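Local coordinates for putative hydrolase (Bacteroides ovatus, PDB 4HBS), which is a putative hydrolase with a five-bladed beta-propeller fold, whose substrate and reaction are not established, at residues Thr64-Ser74 with Asp162-Met172. Residues are numbered along the deposited sequence; the frame is centred on the assembly and turned at random.
Sequences TGLPDGNIFWS and DATIYNNQMQM
Both Phe72 and selenomethionine Met170 hold CG anti to the backbone N (chi1 164° and -170°), which sends the ring and the selenoether chain toward each other from facing hairpins. Met170 stays extended as far as its bend at chi3 (73°), which sets CE above the centre of the ring: Met170 CE sits 3.7 Å from the Phe72 centroid, a CH-pi contact almost on the ring normal, with SE over the same face, a Met-aromatic contact. Met172, also selenomethionine, approaches obliquely, its SE 3.8 Å from Phe72 CZ, and carries its CE on to 3.5 Å from Ser74 OG. Were Phe72 cut back to an alanine here, the two selenomethionines would probably lose this ring as a partner, and a gap would open between the hairpins. Toward the turns, Leu66 CD2 meets Ile165 CD1 at about a right angle (3.5 Å), while Pro67 CG, at the outer corner of its ring, meets Ile165 CG2 at 3.8 Å. Met170 and Met172 also touch Tyr196 of strand 187-197, and Phe72 touches Ile99 of strand 98-102. Two propeller blades thus meet through side chains, backbone pairing staying within each blade; cohesion here probably rests on dispersion and selenium-aromatic contact.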
ATOM      1  N   THR A  64      -3.363  -4.827   6.939  1.00 46.04           N
ATOM      2  CA  THR A  64      -3.167  -6.236   7.226  1.00 46.44           C
ATOM      3  C   THR A  64      -4.056  -6.562   8.394  1.00 51.66           C
ATOM      4  O   THR A  64      -3.733  -6.181   9.527  1.00 51.93           O
ATOM      5  CB  THR A  64      -1.680  -6.546   7.513  1.00 54.45           C
ATOM      6  OG1 THR A  64      -0.945  -6.470   6.297  1.00 58.38           O
ATOM      7  CG2 THR A  64      -1.460  -7.932   8.138  1.00 52.96           C
ATOM      8  N   GLY A  65      -5.184  -7.223   8.127  1.00 48.24           N
ATOM      9  CA  GLY A  65      -6.089  -7.650   9.182  1.00 49.41           C
ATOM     10  C   GLY A  65      -5.349  -8.580  10.125  1.00 55.71           C
ATOM     11  O   GLY A  65      -4.550  -9.410   9.662  1.00 56.18           O
ATOM     12  N   LEU A  66      -5.533  -8.394  11.454  1.00 52.80           N
ATOM     13  CA  LEU A  66      -4.853  -9.203  12.468  1.00 53.58           C
ATOM     14  C   LEU A  66      -5.809 -10.232  13.058  1.00 60.79           C
ATOM     15  O   LEU A  66      -7.026 -10.092  12.909  1.00 61.70           O
ATOM     16  CB  LEU A  66      -4.276  -8.299  13.570  1.00 53.06           C
ATOM     17  CG  LEU A  66      -3.223  -7.287  13.113  1.00 54.97           C
ATOM     18  CD1 LEU A  66      -2.791  -6.421  14.250  1.00 54.85           C
ATOM     19  CD2 LEU A  66      -2.037  -7.974  12.499  1.00 54.70           C
ATOM     20  N   PRO A  67      -5.304 -11.282  13.742  1.00 59.06           N
ATOM     21  CA  PRO A  67      -6.223 -12.302  14.293  1.00 60.47           C
ATOM     22  C   PRO A  67      -7.061 -11.850  15.507  1.00 64.80           C
ATOM     23  O   PRO A  67      -8.025 -12.536  15.845  1.00 66.11           O
ATOM     24  CB  PRO A  67      -5.282 -13.453  14.687  1.00 63.24           C
ATOM     25  CG  PRO A  67      -3.956 -13.107  14.119  1.00 66.47           C
ATOM     26  CD  PRO A  67      -3.897 -11.635  14.027  1.00 60.40           C
ATOM     27  N   ASP A  68      -6.706 -10.716  16.158  1.00 59.76           N
ATOM     28  CA  ASP A  68      -7.433 -10.201  17.332  1.00 59.98           C
ATOM     29  C   ASP A  68      -8.542  -9.187  16.955  1.00 62.20           C
ATOM     30  O   ASP A  68      -9.123  -8.574  17.850  1.00 62.62           O
ATOM     31  CB  ASP A  68      -6.449  -9.568  18.347  1.00 61.85           C
ATOM     32  CG  ASP A  68      -5.425  -8.611  17.752  1.00 69.89           C
ATOM     33  OD1 ASP A  68      -5.822  -7.744  16.938  1.00 67.90           O
ATOM     34  OD2 ASP A  68      -4.221  -8.774  18.049  1.00 76.13           O
ATOM     35  N   GLY A  69      -8.828  -9.022  15.658  1.00 56.59           N
ATOM     36  CA  GLY A  69      -9.861  -8.111  15.188  1.00 55.48           C
ATOM     37  C   GLY A  69      -9.363  -6.736  14.798  1.00 58.37           C
ATOM     38  O   GLY A  69     -10.125  -5.963  14.212  1.00 57.77           O
ATOM     39  N   ASN A  70      -8.087  -6.404  15.117  1.00 53.98           N
ATOM     40  CA  ASN A  70      -7.507  -5.107  14.761  1.00 51.55           C
ATOM     41  C   ASN A  70      -6.947  -5.173  13.355  1.00 53.45           C
ATOM     42  O   ASN A  70      -6.862  -6.259  12.778  1.00 53.33           O
ATOM     43  CB  ASN A  70      -6.393  -4.720  15.736  1.00 51.37           C
ATOM     44  CG  ASN A  70      -6.791  -4.711  17.190  1.00 71.92           C
ATOM     45  OD1 ASN A  70      -7.911  -4.361  17.542  1.00 69.66           O
ATOM     46  ND2 ASN A  70      -5.884  -5.122  18.073  1.00 60.77           N
ATOM     47  N   ILE A  71      -6.566  -4.003  12.799  1.00 48.02           N
ATOM     48  CA  ILE A  71      -5.978  -3.873  11.459  1.00 45.82           C
ATOM     49  C   ILE A  71      -4.678  -3.108  11.595  1.00 50.39           C
ATOM     50  O   ILE A  71      -4.642  -2.067  12.256  1.00 49.75           O
ATOM     51  CB  ILE A  71      -6.944  -3.177  10.456  1.00 47.46           C
ATOM     52  CG1 ILE A  71      -8.219  -4.009  10.276  1.00 48.02           C
ATOM     53  CG2 ILE A  71      -6.240  -2.923   9.096  1.00 46.88           C
ATOM     54  CD1 ILE A  71      -9.273  -3.336   9.585  1.00 51.52           C
ATOM     55  N   PHE A  72      -3.617  -3.610  10.955  1.00 47.20           N
ATOM     56  CA  PHE A  72      -2.299  -2.987  10.985  1.00 45.92           C
ATOM     57  C   PHE A  72      -2.138  -2.112   9.735  1.00 47.94           C
ATOM     58  O   PHE A  72      -2.315  -2.603   8.634  1.00 46.62           O
ATOM     59  CB  PHE A  72      -1.212  -4.073  11.057  1.00 48.39           C
ATOM     60  CG  PHE A  72       0.171  -3.584  10.724  1.00 49.81           C
ATOM     61  CD1 PHE A  72       0.984  -3.029  11.700  1.00 53.62           C
ATOM     62  CD2 PHE A  72       0.635  -3.608   9.417  1.00 52.03           C
ATOM     63  CE1 PHE A  72       2.235  -2.509  11.372  1.00 54.46           C
ATOM     64  CE2 PHE A  72       1.883  -3.088   9.092  1.00 54.59           C
ATOM     65  CZ  PHE A  72       2.671  -2.531  10.065  1.00 53.03           C
ATOM     66  N   TRP A  73      -1.782  -0.836   9.911  1.00 44.06           N
ATOM     67  CA  TRP A  73      -1.556   0.109   8.810  1.00 42.30           C
ATOM     68  C   TRP A  73      -0.104   0.500   8.781  1.00 45.05           C
ATOM     69  O   TRP A  73       0.414   0.868   9.837  1.00 46.22           O
ATOM     70  CB  TRP A  73      -2.399   1.381   9.003  1.00 40.37           C
ATOM     71  CG  TRP A  73      -3.865   1.161   8.927  1.00 41.78           C
ATOM     72  CD1 TRP A  73      -4.653   0.525   9.845  1.00 45.57           C
ATOM     73  CD2 TRP A  73      -4.746   1.661   7.919  1.00 41.37           C
ATOM     74  NE1 TRP A  73      -5.968   0.575   9.455  1.00 45.24           N
ATOM     75  CE2 TRP A  73      -6.059   1.286   8.287  1.00 46.13           C
ATOM     76  CE3 TRP A  73      -4.552   2.351   6.709  1.00 41.73           C
ATOM     77  CZ2 TRP A  73      -7.167   1.570   7.482  1.00 45.28           C
ATOM     78  CZ3 TRP A  73      -5.653   2.646   5.922  1.00 43.05           C
ATOM     79  CH2 TRP A  73      -6.942   2.260   6.309  1.00 44.70           C
ATOM     80  N   SER A  74       0.554   0.459   7.607  1.00 38.73           N
ATOM     81  CA  SER A  74       1.939   0.926   7.474  1.00 37.79           C
ATOM     82  C   SER A  74       1.996   2.059   6.473  1.00 42.76           C
ATOM     83  O   SER A  74       1.257   2.055   5.482  1.00 43.56           O
ATOM     84  CB  SER A  74       2.893  -0.191   7.070  1.00 39.93           C
ATOM     85  OG  SER A  74       2.664  -0.699   5.773  1.00 44.56           O
ATOM     86  N   ASP A 162       4.480  -5.967   1.846  1.00 46.83           N
ATOM     87  CA  ASP A 162       3.260  -6.545   2.424  1.00 47.46           C
ATOM     88  C   ASP A 162       3.642  -7.403   3.662  1.00 52.17           C
ATOM     89  O   ASP A 162       4.824  -7.684   3.877  1.00 52.45           O
ATOM     90  CB  ASP A 162       2.499  -7.363   1.364  1.00 49.79           C
ATOM     91  CG  ASP A 162       1.001  -7.451   1.552  1.00 54.68           C
ATOM     92  OD1 ASP A 162       0.524  -7.177   2.668  1.00 55.94           O
ATOM     93  OD2 ASP A 162       0.321  -7.874   0.616  1.00 60.28           O
ATOM     94  N   ALA A 163       2.655  -7.775   4.486  1.00 48.63           N
ATOM     95  CA  ALA A 163       2.908  -8.559   5.692  1.00 49.67           C
ATOM     96  C   ALA A 163       1.874  -9.650   5.859  1.00 55.56           C
ATOM     97  O   ALA A 163       0.744  -9.522   5.356  1.00 55.58           O
ATOM     98  CB  ALA A 163       2.901  -7.651   6.908  1.00 49.98           C
ATOM     99  N   THR A 164       2.271 -10.734   6.561  1.00 52.32           N
ATOM    100  CA  THR A 164       1.420 -11.897   6.831  1.00 53.56           C
ATOM    101  C   THR A 164       1.522 -12.275   8.290  1.00 59.91           C
ATOM    102  O   THR A 164       2.457 -11.850   8.974  1.00 59.62           O
ATOM    103  CB  THR A 164       1.814 -13.112   5.943  1.00 61.86           C
ATOM    104  OG1 THR A 164       0.879 -14.175   6.147  1.00 71.13           O
ATOM    105  CG2 THR A 164       3.251 -13.619   6.202  1.00 56.96           C
ATOM    106  N   ILE A 165       0.571 -13.108   8.756  1.00 57.35           N
ATOM    107  CA  ILE A 165       0.561 -13.637  10.113  1.00 58.00           C
ATOM    108  C   ILE A 165       1.058 -15.080  10.061  1.00 62.73           C
ATOM    109  O   ILE A 165       0.603 -15.874   9.227  1.00 62.19           O
ATOM    110  CB  ILE A 165      -0.843 -13.544  10.782  1.00 61.39           C
ATOM    111  CG1 ILE A 165      -1.517 -12.148  10.563  1.00 60.26           C
ATOM    112  CG2 ILE A 165      -0.748 -13.880  12.266  1.00 62.16           C
ATOM    113  CD1 ILE A 165      -0.840 -10.993  11.227  1.00 66.99           C
ATOM    114  N   TYR A 166       2.013 -15.402  10.930  1.00 60.50           N
ATOM    115  CA  TYR A 166       2.573 -16.743  11.056  1.00 62.10           C
ATOM    116  C   TYR A 166       2.937 -16.957  12.526  1.00 67.74           C
ATOM    117  O   TYR A 166       3.684 -16.142  13.077  1.00 67.03           O
ATOM    118  CB  TYR A 166       3.792 -16.908  10.134  1.00 62.92           C
ATOM    119  CG  TYR A 166       4.425 -18.282  10.203  1.00 67.28           C
ATOM    120  CD1 TYR A 166       3.778 -19.396   9.681  1.00 70.66           C
ATOM    121  CD2 TYR A 166       5.663 -18.472  10.807  1.00 68.97           C
ATOM    122  CE1 TYR A 166       4.351 -20.669   9.754  1.00 73.30           C
ATOM    123  CE2 TYR A 166       6.237 -19.740  10.904  1.00 72.00           C
ATOM    124  CZ  TYR A 166       5.569 -20.842  10.391  1.00 80.68           C
ATOM    125  OH  TYR A 166       6.147 -22.099  10.437  1.00 83.79           O
ATOM    126  N   ASN A 167       2.367 -18.016  13.171  1.00 65.68           N
ATOM    127  CA  ASN A 167       2.594 -18.380  14.581  1.00 67.10           C
ATOM    128  C   ASN A 167       2.285 -17.194  15.519  1.00 69.59           C
ATOM    129  O   ASN A 167       3.124 -16.815  16.343  1.00 69.27           O
ATOM    130  CB  ASN A 167       4.042 -18.914  14.801  1.00 69.86           C
ATOM    131  CG  ASN A 167       4.263 -20.355  14.377  1.00 97.83           C
ATOM    132  OD1 ASN A 167       3.343 -21.072  13.936  1.00 90.42           O
ATOM    133  ND2 ASN A 167       5.493 -20.830  14.552  1.00 91.91           N
ATOM    134  N   ASN A 168       1.061 -16.629  15.384  1.00 64.97           N
ATOM    135  CA  ASN A 168       0.553 -15.467  16.149  1.00 64.11           C
ATOM    136  C   ASN A 168       1.626 -14.351  16.258  1.00 66.09           C
ATOM    137  O   ASN A 168       1.946 -13.847  17.349  1.00 66.70           O
ATOM    138  CB  ASN A 168       0.024 -15.884  17.544  1.00 66.47           C
ATOM    139  CG  ASN A 168      -0.930 -14.850  18.165  1.00 76.99           C
ATOM    140  OD1 ASN A 168      -1.868 -14.342  17.506  1.00 71.30           O
ATOM    141  ND2 ASN A 168      -0.721 -14.512  19.445  1.00 56.41           N
ATOM    142  N   GLN A 169       2.200 -14.015  15.102  1.00 59.16           N
ATOM    143  CA  GLN A 169       3.221 -12.984  14.944  1.00 56.55           C
ATOM    144  C   GLN A 169       3.116 -12.471  13.555  1.00 58.22           C
ATOM    145  O   GLN A 169       2.883 -13.276  12.647  1.00 59.09           O
ATOM    146  CB  GLN A 169       4.637 -13.541  15.180  1.00 58.21           C
ATOM    147  CG  GLN A 169       4.964 -13.846  16.621  1.00 64.09           C
ATOM    148  CD  GLN A 169       6.405 -14.229  16.798  1.00 75.16           C
ATOM    149  OE1 GLN A 169       7.061 -14.766  15.891  1.00 68.40           O
ATOM    150  NE2 GLN A 169       6.919 -14.009  17.995  1.00 67.66           N
HETATM  151  N   MSE A 170       3.282 -11.160  13.350  1.00 50.77           N
HETATM  152  CA  MSE A 170       3.206 -10.608  12.009  1.00 47.90           C
HETATM  153  C   MSE A 170       4.610 -10.454  11.436  1.00 53.33           C
HETATM  154  O   MSE A 170       5.439  -9.732  12.001  1.00 53.19           O
HETATM  155  CB  MSE A 170       2.470  -9.275  11.997  1.00 47.68           C
HETATM  156  CG  MSE A 170       2.162  -8.777  10.591  1.00 51.42           C
HETATM  157 SE   MSE A 170       1.628  -6.952  10.614  0.75 55.64          SE
HETATM  158  CE  MSE A 170       3.340  -6.194  10.959  1.00 51.38           C
ATOM    159  N   GLN A 171       4.858 -11.134  10.304  1.00 49.83           N
ATOM    160  CA  GLN A 171       6.114 -11.075   9.562  1.00 48.72           C
ATOM    161  C   GLN A 171       5.913 -10.093   8.445  1.00 49.65           C
ATOM    162  O   GLN A 171       4.966 -10.258   7.668  1.00 49.22           O
ATOM    163  CB  GLN A 171       6.484 -12.447   8.987  1.00 51.27           C
ATOM    164  CG  GLN A 171       6.338 -13.603   9.942  1.00 60.07           C
ATOM    165  CD  GLN A 171       6.735 -14.857   9.231  1.00 78.18           C
ATOM    166  OE1 GLN A 171       6.016 -15.332   8.344  1.00 74.31           O
ATOM    167  NE2 GLN A 171       7.914 -15.385   9.531  1.00 69.72           N
HETATM  168  N   MSE A 172       6.763  -9.062   8.363  1.00 43.93           N
HETATM  169  CA  MSE A 172       6.648  -8.010   7.362  1.00 41.18           C
HETATM  170  C   MSE A 172       7.945  -7.791   6.605  1.00 46.87           C
HETATM  171  O   MSE A 172       9.022  -7.871   7.203  1.00 48.47           O
HETATM  172  CB  MSE A 172       6.268  -6.715   8.070  1.00 41.72           C
HETATM  173  CG  MSE A 172       6.363  -5.482   7.172  1.00 46.14           C
HETATM  174 SE   MSE A 172       5.456  -4.007   7.884  0.75 51.06          SE
HETATM  175  CE  MSE A 172       4.973  -3.230   6.255  1.00 47.08           C
TER